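PDB 6UH2: short chain dehydrogenase from Leptospira borgpetersenii serovar Hardjo-bovis, which binds NAD+ and, as a member of the short-chain dehydrogenase/reductase family, probably catalyses NAD(P)-dependent oxidation of a CH-OH group or the reverse reduction of a carbonyl. Local coordinates for residues 83-88 and 137-142; 16-21 and 38-43; 182-187 and 196-201. One frame throughout, in Å; residues are numbered along the deposited sequence.

Contact 1: residues 83-88 and 137-142; sequences SLENQN and KEKGKK
Glu85 and Lys139 meet where two helices of the Rossmann-type fold, 74-86 and 111-139, end side by side on the protein surface. The carboxylate of Glu85 reaches out on a fully stretched chain, its CG anti to the backbone N (chi1 -174°), and its OE2 forms a salt bridge with Lys139 NZ at 3.6 Å. That length marks a loose pairing, and the lysine approaches as much with its last methylene as with its charge: Lys139 CE is also 3.6 Å from Glu85 OE2. The lysine chain bends at chi2 (-75°) and is extended from there to NZ; the two side chains cross obliquely. Glu138 comes to the same oxygen from its own extended chain, its OE2 lying 3.7 Å from Glu85 OE2. Two carboxylates this close would be expected to repel, which the lysine probably offsets in part.

Both helices end just past the contact. Helix 74-86 closes in a Schellman motif with Asn88, at positive phi, as the C-prime residue and Asn88 N bonded to Glu85 O at 3.1 Å; Gly140, also at positive phi, is the first residue to leave the other helix. Leu135 of helix 111-139 packs against the Glu85 side chain, and the loop residue Ile90 touches Lys139. A water lies between the two acids, 2.6 Å from Glu85 OE1 and 2.9 Å from Glu138 OE2, the second bond weak; with more acceptors around it than protons, it probably cannot serve all at once.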
ATOM      1  N   SER B  83      -0.487   7.067  32.611  1.00 22.88           N
ATOM      2  CA  SER B  83      -0.188   5.728  33.103  1.00 27.77           C
ATOM      3  C   SER B  83       0.733   4.968  32.149  1.00 24.07           C
ATOM      4  O   SER B  83       1.627   4.238  32.595  1.00 30.80           O
ATOM      5  CB  SER B  83      -1.492   4.968  33.328  1.00 34.49           C
ATOM      6  OG  SER B  83      -1.241   3.622  33.666  1.00 45.65           O
ATOM      7  N   LEU B  84       0.528   5.117  30.836  1.00 23.87           N
ATOM      8  CA  LEU B  84       1.398   4.449  29.871  1.00 20.63           C
ATOM      9  C   LEU B  84       2.833   4.928  30.008  1.00 27.67           C
ATOM     10  O   LEU B  84       3.772   4.121  29.974  1.00 26.62           O
ATOM     11  CB  LEU B  84       0.900   4.687  28.446  1.00 22.97           C
ATOM     12  CG  LEU B  84      -0.443   4.051  28.071  1.00 23.38           C
ATOM     13  CD1 LEU B  84      -0.847   4.436  26.668  1.00 21.47           C
ATOM     14  CD2 LEU B  84      -0.363   2.540  28.207  1.00 23.68           C
ATOM     15  N   GLU B  85       3.028   6.239  30.162  1.00 26.03           N
ATOM     16  CA  GLU B  85       4.377   6.761  30.347  1.00 33.30           C
ATOM     17  C   GLU B  85       4.969   6.278  31.667  1.00 33.17           C
ATOM     18  O   GLU B  85       6.136   5.859  31.724  1.00 26.81           O
ATOM     19  CB  GLU B  85       4.355   8.293  30.280  1.00 32.42           C
ATOM     20  CG  GLU B  85       5.734   8.924  30.320  1.00 35.63           C
ATOM     21  CD  GLU B  85       5.694  10.442  30.231  1.00 36.68           C
ATOM     22  OE1 GLU B  85       4.636  10.998  29.872  1.00 36.36           O
ATOM     23  OE2 GLU B  85       6.726  11.078  30.533  1.00 44.94           O
ATOM     24  N   ASN B  86       4.168   6.316  32.738  1.00 31.62           N
ATOM     25  CA  ASN B  86       4.637   5.876  34.046  1.00 27.37           C
ATOM     26  C   ASN B  86       5.094   4.428  34.012  1.00 25.92           C
ATOM     27  O   ASN B  86       6.065   4.061  34.683  1.00 27.77           O
ATOM     28  CB  ASN B  86       3.530   6.040  35.089  1.00 29.51           C
ATOM     29  CG  ASN B  86       3.289   7.486  35.472  1.00 39.46           C
ATOM     30  OD1 ASN B  86       3.932   8.401  34.956  1.00 39.20           O
ATOM     31  ND2 ASN B  86       2.341   7.699  36.377  1.00 40.51           N
ATOM     32  N   GLN B  87       4.405   3.590  33.238  1.00 24.12           N
ATOM     33  CA  GLN B  87       4.676   2.161  33.181  1.00 26.06           C
ATOM     34  C   GLN B  87       5.654   1.784  32.081  1.00 27.91           C
ATOM     35  O   GLN B  87       5.818   0.589  31.808  1.00 27.80           O
ATOM     36  CB  GLN B  87       3.374   1.383  32.982  1.00 24.24           C
ATOM     37  CG  GLN B  87       2.361   1.516  34.101  1.00 31.57           C
ATOM     38  CD  GLN B  87       1.067   0.810  33.758  1.00 44.45           C
ATOM     39  OE1 GLN B  87       1.040  -0.406  33.596  1.00 52.74           O
ATOM     40  NE2 GLN B  87      -0.009   1.574  33.614  1.00 46.36           N
ATOM     41  N   ASN B  88       6.288   2.761  31.434  1.00 26.14           N
ATOM     42  CA  ASN B  88       7.164   2.499  30.291  1.00 23.58           C
ATOM     43  C   ASN B  88       6.431   1.682  29.237  1.00 25.62           C
ATOM     44  O   ASN B  88       6.935   0.679  28.725  1.00 29.29           O
ATOM     45  CB  ASN B  88       8.453   1.792  30.718  1.00 29.97           C
ATOM     46  CG  ASN B  88       9.235   2.582  31.735  1.00 37.18           C
ATOM     47  OD1 ASN B  88       9.700   3.691  31.455  1.00 44.58           O
ATOM     48  ND2 ASN B  88       9.389   2.020  32.928  1.00 35.65           N
ATOM     49  N   LYS B 137       7.284  13.173  20.451  1.00 20.05           N
ATOM     50  CA  LYS B 137       8.142  14.343  20.275  1.00 25.23           C
ATOM     51  C   LYS B 137       8.984  14.594  21.517  1.00 26.02           C
ATOM     52  O   LYS B 137      10.163  14.961  21.422  1.00 28.98           O
ATOM     53  CB  LYS B 137       7.274  15.559  19.935  1.00 25.66           C
ATOM     54  CG  LYS B 137       8.013  16.883  19.780  1.00 31.31           C
ATOM     55  CD  LYS B 137       7.007  18.000  19.535  1.00 35.62           C
ATOM     56  CE  LYS B 137       7.653  19.372  19.601  1.00 42.83           C
ATOM     57  NZ  LYS B 137       6.622  20.444  19.558  1.00 43.72           N
ATOM     58  N   GLU B 138       8.404  14.370  22.693  1.00 24.72           N
ATOM     59  CA  GLU B 138       9.120  14.628  23.934  1.00 26.57           C
ATOM     60  C   GLU B 138      10.177  13.564  24.198  1.00 35.85           C
ATOM     61  O   GLU B 138      11.264  13.872  24.701  1.00 32.68           O
ATOM     62  CB  GLU B 138       8.122  14.700  25.084  1.00 34.32           C
ATOM     63  CG  GLU B 138       8.738  14.945  26.432  1.00 44.82           C
ATOM     64  CD  GLU B 138       7.753  14.708  27.544  1.00 58.16           C
ATOM     65  OE1 GLU B 138       6.747  15.447  27.615  1.00 63.76           O
ATOM     66  OE2 GLU B 138       7.968  13.767  28.333  1.00 63.16           O
ATOM     67  N   LYS B 139       9.878  12.308  23.869  1.00 31.85           N
ATOM     68  CA  LYS B 139      10.804  11.203  24.081  1.00 30.14           C
ATOM     69  C   LYS B 139      11.761  10.987  22.915  1.00 31.59           C
ATOM     70  O   LYS B 139      12.663  10.148  23.025  1.00 31.56           O
ATOM     71  CB  LYS B 139      10.029   9.903  24.339  1.00 25.99           C
ATOM     72  CG  LYS B 139       9.121   9.932  25.563  1.00 27.13           C
ATOM     73  CD  LYS B 139       9.929   9.832  26.856  1.00 35.59           C
ATOM     74  CE  LYS B 139       9.026   9.892  28.079  1.00 40.27           C
ATOM     75  NZ  LYS B 139       9.767   9.579  29.336  1.00 45.60           N
ATOM     76  N   GLY B 140      11.586  11.708  21.810  1.00 32.24           N
ATOM     77  CA  GLY B 140      12.370  11.458  20.615  1.00 28.07           C
ATOM     78  C   GLY B 140      12.097  10.122  19.956  1.00 31.31           C
ATOM     79  O   GLY B 140      13.007   9.536  19.357  1.00 29.69           O
ATOM     80  N   LYS B 141      10.869   9.617  20.047  1.00 27.92           N
ATOM     81  CA  LYS B 141      10.531   8.318  19.475  1.00 25.77           C
ATOM     82  C   LYS B 141      10.025   8.482  18.047  1.00 28.93           C
ATOM     83  O   LYS B 141       9.141   9.309  17.778  1.00 23.23           O
ATOM     84  CB  LYS B 141       9.480   7.600  20.327  1.00 29.87           C
ATOM     85  CG  LYS B 141       9.099   6.225  19.767  1.00 42.03           C
ATOM     86  CD  LYS B 141       8.389   5.340  20.789  1.00 42.07           C
ATOM     87  CE  LYS B 141       9.350   4.775  21.800  1.00 39.35           C
ATOM     88  NZ  LYS B 141       9.531   3.297  21.673  1.00 33.61           N
ATOM     89  N   LYS B 142      10.566   7.676  17.134  1.00 26.04           N
ATOM     90  CA  LYS B 142      10.179   7.750  15.724  1.00 23.32           C
ATOM     91  C   LYS B 142       8.952   6.874  15.452  1.00 24.93           C
ATOM     92  O   LYS B 142       8.997   5.902  14.704  1.00 24.87           O
ATOM     93  CB  LYS B 142      11.353   7.348  14.839  1.00 20.87           C
TER
HETATM   94  O   HOH W   1       5.125  13.233  28.581  1.00 41.17           O

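Contact 2: residues 16-21 and 38-43; sequences DEFQDK and ESYLSV
Tyr40 drives the edge of its ring into a face of the Phe18 ring, a T-shaped stack with centroids 5.2 Å apart and planes at 77°. The atom that leads is Tyr40 CE1, which stands 3.8 Å above the centre of the phenylalanine ring. On the opposite face, Glu17 CG lies toward the rim. Val43 adds a methyl from alongside: its CG2 sits 3.7 Å from Phe18 CD2 and also touches Phe18 CB, the two side chains pointing the same way. With chi1 at -66°, CG2 takes the position between the backbone N and the carbonyl carbon, which turns this branch to the phenylalanine.

Phe238 of helix 231-240 meets both rings and also touches Val43, while Ile93 and Ile95 of strand 93-96 pack against Phe18 and Tyr40 respectively. Behind Phe18 a type I turn runs to Lys21, whose NZ bonds to Glu17 O at 3.1 Å, nearly straight on to the carbonyl, and makes a salt bridge with Asp20 OD1 at 2.9 Å. Through Phe18, helix 12-18 is joined to the C-terminal end of helix 31-42, the first helix of the Rossmann fold. Tyr40 OH is hydrogen-bonded with Thr241 OG1; the two helix ends are therefore held together by ring and methyl packing, with the phenol's polar end turned to a partner outside the pair.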
ATOM      1  N   ASP B  16      10.662 -10.539  13.248  1.00 24.06           N
ATOM      2  CA  ASP B  16      11.883  -9.816  13.606  1.00 26.45           C
ATOM      3  C   ASP B  16      11.611  -8.328  13.777  1.00 24.05           C
ATOM      4  O   ASP B  16      12.246  -7.667  14.601  1.00 30.38           O
ATOM      5  CB  ASP B  16      12.966 -10.004  12.542  1.00 29.06           C
ATOM      6  CG  ASP B  16      13.422 -11.435  12.415  1.00 41.00           C
ATOM      7  OD1 ASP B  16      13.213 -12.214  13.371  1.00 43.66           O
ATOM      8  OD2 ASP B  16      13.994 -11.781  11.357  1.00 45.30           O
ATOM      9  N   GLU B  17      10.686  -7.788  12.984  1.00 23.95           N
ATOM     10  CA  GLU B  17      10.395  -6.356  12.991  1.00 33.03           C
ATOM     11  C   GLU B  17       9.541  -5.943  14.186  1.00 28.13           C
ATOM     12  O   GLU B  17       9.800  -4.915  14.822  1.00 27.28           O
ATOM     13  CB  GLU B  17       9.674  -5.985  11.699  1.00 38.78           C
ATOM     14  CG  GLU B  17       9.210  -4.565  11.633  1.00 47.20           C
ATOM     15  CD  GLU B  17      10.039  -3.760  10.673  1.00 42.46           C
ATOM     16  OE1 GLU B  17      10.697  -4.374   9.804  1.00 42.96           O
ATOM     17  OE2 GLU B  17      10.039  -2.522  10.802  1.00 41.89           O
ATOM     18  N   PHE B  18       8.517  -6.720  14.497  1.00 19.81           N
ATOM     19  CA  PHE B  18       7.513  -6.306  15.467  1.00 19.52           C
ATOM     20  C   PHE B  18       7.742  -6.836  16.882  1.00 19.52           C
ATOM     21  O   PHE B  18       7.007  -6.438  17.792  1.00 19.28           O
ATOM     22  CB  PHE B  18       6.133  -6.740  14.980  1.00 20.91           C
ATOM     23  CG  PHE B  18       5.645  -5.965  13.771  1.00 20.97           C
ATOM     24  CD1 PHE B  18       5.671  -4.573  13.763  1.00 21.90           C
ATOM     25  CD2 PHE B  18       5.159  -6.628  12.660  1.00 22.50           C
ATOM     26  CE1 PHE B  18       5.207  -3.856  12.650  1.00 19.92           C
ATOM     27  CE2 PHE B  18       4.699  -5.922  11.550  1.00 35.26           C
ATOM     28  CZ  PHE B  18       4.725  -4.537  11.546  1.00 21.51           C
ATOM     29  N   GLN B  19       8.740  -7.708  17.098  1.00 16.25           N
ATOM     30  CA  GLN B  19       8.857  -8.353  18.408  1.00 14.82           C
ATOM     31  C   GLN B  19       9.178  -7.356  19.514  1.00 18.18           C
ATOM     32  O   GLN B  19       8.844  -7.606  20.678  1.00 16.90           O
ATOM     33  CB  GLN B  19       9.909  -9.466  18.376  1.00 14.42           C
ATOM     34  CG  GLN B  19      11.340  -8.996  18.234  1.00 18.13           C
ATOM     35  CD  GLN B  19      12.332 -10.149  18.322  1.00 20.51           C
ATOM     36  OE1 GLN B  19      12.191 -11.151  17.626  1.00 24.54           O
ATOM     37  NE2 GLN B  19      13.339 -10.011  19.181  1.00 19.23           N
ATOM     38  N   ASP B  20       9.806  -6.224  19.188  1.00 14.34           N
ATOM     39  CA  ASP B  20      10.124  -5.219  20.197  1.00 15.40           C
ATOM     40  C   ASP B  20       9.185  -4.025  20.122  1.00 15.30           C
ATOM     41  O   ASP B  20       9.480  -2.970  20.692  1.00 18.38           O
ATOM     42  CB  ASP B  20      11.590  -4.770  20.078  1.00 17.30           C
ATOM     43  CG  ASP B  20      11.868  -3.951  18.815  1.00 23.45           C
ATOM     44  OD1 ASP B  20      11.023  -3.922  17.901  1.00 21.50           O
ATOM     45  OD2 ASP B  20      12.945  -3.323  18.741  1.00 24.77           O
ATOM     46  N   LYS B  21       8.056  -4.175  19.433  1.00 13.72           N
ATOM     47  CA  LYS B  21       7.142  -3.069  19.207  1.00 14.26           C
ATOM     48  C   LYS B  21       5.929  -3.181  20.119  1.00 16.93           C
ATOM     49  O   LYS B  21       5.463  -4.281  20.448  1.00 18.35           O
ATOM     50  CB  LYS B  21       6.696  -3.022  17.734  1.00 20.24           C
ATOM     51  CG  LYS B  21       7.828  -2.693  16.744  1.00 15.20           C
ATOM     52  CD  LYS B  21       8.491  -1.375  17.142  1.00 17.27           C
ATOM     53  CE  LYS B  21       9.550  -0.922  16.158  1.00 26.23           C
ATOM     54  NZ  LYS B  21      10.435  -2.020  15.776  1.00 24.52           N
ATOM     55  N   GLU B  38      -4.991  -9.880  16.956  1.00 14.43           N
ATOM     56  CA  GLU B  38      -4.518 -11.250  16.823  1.00 15.63           C
ATOM     57  C   GLU B  38      -3.266 -11.328  15.954  1.00 15.50           C
ATOM     58  O   GLU B  38      -2.319 -12.046  16.288  1.00 15.48           O
ATOM     59  CB  GLU B  38      -5.635 -12.112  16.235  1.00 25.25           C
ATOM     60  CG  GLU B  38      -5.513 -13.595  16.510  1.00 41.93           C
ATOM     61  CD  GLU B  38      -6.690 -14.370  15.954  1.00 55.40           C
ATOM     62  OE1 GLU B  38      -6.581 -14.887  14.822  1.00 54.67           O
ATOM     63  OE2 GLU B  38      -7.733 -14.437  16.642  1.00 65.10           O
ATOM     64  N   SER B  39      -3.240 -10.585  14.837  1.00 15.81           N
ATOM     65  CA  SER B  39      -2.100 -10.651  13.923  1.00 16.97           C
ATOM     66  C   SER B  39      -0.836 -10.075  14.555  1.00 14.42           C
ATOM     67  O   SER B  39       0.246 -10.669  14.452  1.00 14.74           O
ATOM     68  CB  SER B  39      -2.432  -9.916  12.627  1.00 18.34           C
ATOM     69  OG  SER B  39      -3.468 -10.586  11.945  1.00 19.57           O
ATOM     70  N   TYR B  40      -0.948  -8.921  15.212  1.00 13.98           N
ATOM     71  CA  TYR B  40       0.222  -8.352  15.870  1.00 16.28           C
ATOM     72  C   TYR B  40       0.725  -9.251  16.993  1.00 15.41           C
ATOM     73  O   TYR B  40       1.937  -9.426  17.157  1.00 14.22           O
ATOM     74  CB  TYR B  40      -0.093  -6.960  16.408  1.00 16.63           C
ATOM     75  CG  TYR B  40       0.119  -5.858  15.399  1.00 14.36           C
ATOM     76  CD1 TYR B  40       1.397  -5.536  14.950  1.00 17.28           C
ATOM     77  CD2 TYR B  40      -0.955  -5.133  14.903  1.00 13.00           C
ATOM     78  CE1 TYR B  40       1.596  -4.506  14.022  1.00 14.52           C
ATOM     79  CE2 TYR B  40      -0.766  -4.117  13.981  1.00 15.92           C
ATOM     80  CZ  TYR B  40       0.504  -3.802  13.551  1.00 17.87           C
ATOM     81  OH  TYR B  40       0.678  -2.782  12.641  1.00 17.37           O
ATOM     82  N   LEU B  41      -0.184  -9.846  17.770  1.00 12.31           N
ATOM     83  CA  LEU B  41       0.270 -10.774  18.807  1.00 15.00           C
ATOM     84  C   LEU B  41       1.004 -11.971  18.208  1.00 19.53           C
ATOM     85  O   LEU B  41       1.961 -12.478  18.807  1.00 17.05           O
ATOM     86  CB  LEU B  41      -0.914 -11.251  19.650  1.00 16.20           C
ATOM     87  CG  LEU B  41      -1.561 -10.211  20.559  1.00 18.79           C
ATOM     88  CD1 LEU B  41      -2.848 -10.780  21.140  1.00 17.23           C
ATOM     89  CD2 LEU B  41      -0.591  -9.770  21.663  1.00 17.54           C
ATOM     90  N   SER B  42       0.592 -12.428  17.022  1.00 20.25           N
ATOM     91  CA  SER B  42       1.225 -13.614  16.459  1.00 19.83           C
ATOM     92  C   SER B  42       2.635 -13.336  15.944  1.00 23.06           C
ATOM     93  O   SER B  42       3.423 -14.278  15.809  1.00 22.82           O
ATOM     94  CB  SER B  42       0.358 -14.202  15.349  1.00 19.61           C
ATOM     95  OG  SER B  42       0.510 -13.450  14.159  1.00 29.30           O
ATOM     96  N   VAL B  43       2.980 -12.075  15.678  1.00 18.59           N
ATOM     97  CA  VAL B  43       4.342 -11.714  15.283  1.00 22.62           C
ATOM     98  C   VAL B  43       5.085 -11.091  16.463  1.00 19.19           C
ATOM     99  O   VAL B  43       5.992 -10.273  16.278  1.00 19.57           O
ATOM    100  CB  VAL B  43       4.343 -10.783  14.053  1.00 21.27           C
ATOM    101  CG1 VAL B  43       3.792 -11.544  12.838  1.00 16.97           C
ATOM    102  CG2 VAL B  43       3.527  -9.507  14.311  1.00 20.24           C
TER

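Contact 3: residues 182-187 and 196-201; sequences HFTKYL and IRVNCI
Thr184 OG1 is held by two hydrogen bonds, one with Ile180 O a turn earlier in its helix and one with Asn147 ND2 of strand 144-148, and it still lies against the strand, 3.5 Å from Cys200 CB. The contact packs helix 171-191 on strand 197-203 of the parallel Rossmann sheet as part of an alpha/beta layer. The axes of segments 182-187 and 197-201 run nearly antiparallel, at 167° and 7.2 Å apart, as in a beta-alpha-beta crossover, here from strand 144-148 through helix 171-191 to strand 197-203.

With OG1 beside the backbone N (chi1 -61°), the methyl CG2 is directed onto the strand backbone, 3.4 Å from Asn199 C. Val198 and Cys200 point toward the helix on either side of this methyl, whereas Asn199 points away and its OD1 is bonded to Gln251 N. The same helix carries Tyr173 and Lys177, which bind NAD+; the side chains of Cys200 and Lys177 come within about 7 Å of each other. One turn beyond Thr184, Leu187 crosses Val198 at about a right angle, bringing Leu187 CG to 3.9 Å from Val198 CG2.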
ATOM      1  N   HIS B 182      -7.698  13.264   5.004  1.00 11.17           N
ATOM      2  CA  HIS B 182      -6.945  14.501   4.810  1.00 11.55           C
ATOM      3  C   HIS B 182      -6.140  14.848   6.055  1.00 11.64           C
ATOM      4  O   HIS B 182      -5.053  15.424   5.944  1.00 11.23           O
ATOM      5  CB  HIS B 182      -7.884  15.652   4.420  1.00 10.82           C
ATOM      6  CG  HIS B 182      -7.204  16.739   3.647  1.00 12.83           C
ATOM      7  ND1 HIS B 182      -6.447  16.486   2.525  1.00 13.41           N
ATOM      8  CD2 HIS B 182      -7.158  18.082   3.838  1.00 14.83           C
ATOM      9  CE1 HIS B 182      -5.955  17.623   2.059  1.00 13.95           C
ATOM     10  NE2 HIS B 182      -6.377  18.608   2.834  1.00 13.00           N
ATOM     11  N   PHE B 183      -6.642  14.480   7.236  1.00  6.91           N
ATOM     12  CA  PHE B 183      -5.856  14.622   8.467  1.00 10.89           C
ATOM     13  C   PHE B 183      -4.566  13.814   8.392  1.00 11.58           C
ATOM     14  O   PHE B 183      -3.519  14.242   8.892  1.00 13.98           O
ATOM     15  CB  PHE B 183      -6.688  14.165   9.667  1.00  8.15           C
ATOM     16  CG  PHE B 183      -5.947  14.215  10.976  1.00 14.60           C
ATOM     17  CD1 PHE B 183      -5.575  15.431  11.528  1.00 16.87           C
ATOM     18  CD2 PHE B 183      -5.625  13.051  11.653  1.00 16.46           C
ATOM     19  CE1 PHE B 183      -4.874  15.489  12.738  1.00 16.74           C
ATOM     20  CE2 PHE B 183      -4.945  13.099  12.868  1.00 17.48           C
ATOM     21  CZ  PHE B 183      -4.574  14.313  13.414  1.00 15.00           C
ATOM     22  N   THR B 184      -4.633  12.639   7.774  1.00 11.39           N
ATOM     23  CA  THR B 184      -3.444  11.816   7.577  1.00 15.14           C
ATOM     24  C   THR B 184      -2.368  12.573   6.814  1.00 14.10           C
ATOM     25  O   THR B 184      -1.188  12.560   7.197  1.00 12.15           O
ATOM     26  CB  THR B 184      -3.837  10.548   6.832  1.00 12.29           C
ATOM     27  OG1 THR B 184      -4.789   9.817   7.611  1.00  9.50           O
ATOM     28  CG2 THR B 184      -2.620   9.689   6.553  1.00  8.82           C
ATOM     29  N   LYS B 185      -2.756  13.225   5.713  1.00 12.49           N
ATOM     30  CA  LYS B 185      -1.809  14.037   4.953  1.00 12.82           C
ATOM     31  C   LYS B 185      -1.314  15.213   5.777  1.00 12.08           C
ATOM     32  O   LYS B 185      -0.123  15.541   5.753  1.00 15.64           O
ATOM     33  CB  LYS B 185      -2.459  14.547   3.659  1.00 17.13           C
ATOM     34  CG  LYS B 185      -3.017  13.446   2.750  1.00 15.91           C
ATOM     35  CD  LYS B 185      -3.683  14.053   1.506  1.00 19.54           C
ATOM     36  CE  LYS B 185      -3.915  13.015   0.417  1.00 30.86           C
ATOM     37  NZ  LYS B 185      -4.752  11.903   0.902  1.00 30.67           N
ATOM     38  N   TYR B 186      -2.217  15.876   6.500  1.00 13.59           N
ATOM     39  CA  TYR B 186      -1.813  17.028   7.300  1.00 13.31           C
ATOM     40  C   TYR B 186      -0.772  16.641   8.343  1.00 14.93           C
ATOM     41  O   TYR B 186       0.277  17.295   8.475  1.00 10.94           O
ATOM     42  CB  TYR B 186      -3.028  17.634   7.989  1.00 13.14           C
ATOM     43  CG  TYR B 186      -2.694  18.859   8.819  1.00 16.79           C
ATOM     44  CD1 TYR B 186      -2.248  18.732  10.144  1.00 16.05           C
ATOM     45  CD2 TYR B 186      -2.827  20.134   8.286  1.00 11.47           C
ATOM     46  CE1 TYR B 186      -1.950  19.854  10.912  1.00 20.18           C
ATOM     47  CE2 TYR B 186      -2.541  21.266   9.051  1.00 18.11           C
ATOM     48  CZ  TYR B 186      -2.101  21.118  10.360  1.00 18.10           C
ATOM     49  OH  TYR B 186      -1.811  22.233  11.117  1.00 18.01           O
ATOM     50  N   LEU B 187      -1.070  15.604   9.126  1.00 13.33           N
ATOM     51  CA  LEU B 187      -0.178  15.243  10.215  1.00 15.10           C
ATOM     52  C   LEU B 187       1.107  14.623   9.684  1.00 19.70           C
ATOM     53  O   LEU B 187       2.175  14.804  10.285  1.00 15.13           O
ATOM     54  CB  LEU B 187      -0.880  14.291  11.177  1.00  9.99           C
ATOM     55  CG  LEU B 187      -0.080  14.057  12.464  1.00 15.58           C
ATOM     56  CD1 LEU B 187       0.118  15.391  13.197  1.00 15.55           C
ATOM     57  CD2 LEU B 187      -0.780  13.041  13.329  1.00 14.98           C
ATOM     58  N   ILE B 196       8.296  10.995  12.417  1.00 19.84           N
ATOM     59  CA  ILE B 196       7.053  10.260  12.636  1.00 19.04           C
ATOM     60  C   ILE B 196       6.337  10.142  11.299  1.00 13.07           C
ATOM     61  O   ILE B 196       6.122  11.153  10.620  1.00 19.21           O
ATOM     62  CB  ILE B 196       6.174  10.976  13.681  1.00 15.48           C
ATOM     63  CG1 ILE B 196       6.826  10.904  15.066  1.00 15.57           C
ATOM     64  CG2 ILE B 196       4.742  10.411  13.722  1.00 16.62           C
ATOM     65  CD1 ILE B 196       6.247  11.892  16.058  1.00 19.09           C
ATOM     66  N   ARG B 197       5.970   8.919  10.912  1.00 12.32           N
ATOM     67  CA  ARG B 197       5.202   8.684   9.695  1.00 11.91           C
ATOM     68  C   ARG B 197       3.721   8.515  10.015  1.00 14.67           C
ATOM     69  O   ARG B 197       3.354   7.981  11.065  1.00 14.58           O
ATOM     70  CB  ARG B 197       5.703   7.435   8.949  1.00 11.10           C
ATOM     71  CG  ARG B 197       7.161   7.523   8.526  1.00 12.81           C
ATOM     72  CD  ARG B 197       7.508   6.484   7.468  1.00 16.24           C
ATOM     73  NE  ARG B 197       7.738   5.138   8.015  1.00 16.01           N
ATOM     74  CZ  ARG B 197       6.966   4.084   7.764  1.00 19.83           C
ATOM     75  NH1 ARG B 197       5.897   4.209   6.968  1.00 14.42           N
ATOM     76  NH2 ARG B 197       7.280   2.897   8.285  1.00 15.97           N
ATOM     77  N   VAL B 198       2.868   8.936   9.074  1.00 12.38           N
ATOM     78  CA  VAL B 198       1.416   8.895   9.241  1.00 13.13           C
ATOM     79  C   VAL B 198       0.806   8.456   7.915  1.00 16.79           C
ATOM     80  O   VAL B 198       1.013   9.119   6.889  1.00 12.35           O
ATOM     81  CB  VAL B 198       0.823  10.252   9.657  1.00 15.40           C
ATOM     82  CG1 VAL B 198      -0.682  10.102   9.970  1.00 12.09           C
ATOM     83  CG2 VAL B 198       1.591  10.881  10.858  1.00 12.37           C
ATOM     84  N   ASN B 199       0.068   7.341   7.930  1.00  9.92           N
ATOM     85  CA  ASN B 199      -0.597   6.830   6.736  1.00 11.57           C
ATOM     86  C   ASN B 199      -2.006   6.382   7.104  1.00 13.63           C
ATOM     87  O   ASN B 199      -2.410   6.407   8.271  1.00 12.82           O
ATOM     88  CB  ASN B 199       0.195   5.678   6.085  1.00 12.80           C
ATOM     89  CG  ASN B 199       1.551   6.124   5.583  1.00 14.29           C
ATOM     90  OD1 ASN B 199       1.648   6.836   4.582  1.00 12.73           O
ATOM     91  ND2 ASN B 199       2.614   5.706   6.277  1.00  9.19           N
ATOM     92  N   CYS B 200      -2.767   5.996   6.082  1.00 12.57           N
ATOM     93  CA  CYS B 200      -4.169   5.650   6.249  1.00 12.22           C
ATOM     94  C   CYS B 200      -4.483   4.420   5.410  1.00 13.41           C
ATOM     95  O   CYS B 200      -3.962   4.274   4.299  1.00 13.95           O
ATOM     96  CB  CYS B 200      -5.075   6.823   5.825  1.00 13.41           C
ATOM     97  SG  CYS B 200      -6.808   6.635   6.264  1.00 16.92           S
ATOM     98  N   ILE B 201      -5.344   3.544   5.925  1.00  9.84           N
ATOM     99  CA  ILE B 201      -5.887   2.443   5.136  1.00 11.72           C
ATOM    100  C   ILE B 201      -7.386   2.649   5.009  1.00 13.08           C
ATOM    101  O   ILE B 201      -8.069   2.905   6.010  1.00 16.59           O
ATOM    102  CB  ILE B 201      -5.566   1.065   5.745  1.00 14.45           C
ATOM    103  CG1 ILE B 201      -4.121   0.693   5.425  1.00 17.57           C
ATOM    104  CG2 ILE B 201      -6.485  -0.016   5.156  1.00 15.10           C
ATOM    105  CD1 ILE B 201      -3.695  -0.677   5.954  1.00 18.57           C
TER

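In the fold
From the N terminus, contact 2 comes first: it closes a loop that runs through strand 22-26 and the start of helix 31-42, bringing the end of helix 31-42 back to helix 12-18. Contact 1 follows, joining the C-terminal ends of helices 74-86 and 111-139 across a span that includes strand 93-96. Contact 3 closes the shortest loop, between helix 171-191 and strand 197-203. The three stand in series, with none nested or crossed, and their centres are 20 to 22 Å apart. Contacts 1 and 3 touch where Lys141 O packs on Ile196 CG1 at 3.9 Å. Contacts 1 and 2 tie helices together, whereas contact 3 fastens one to the central sheet.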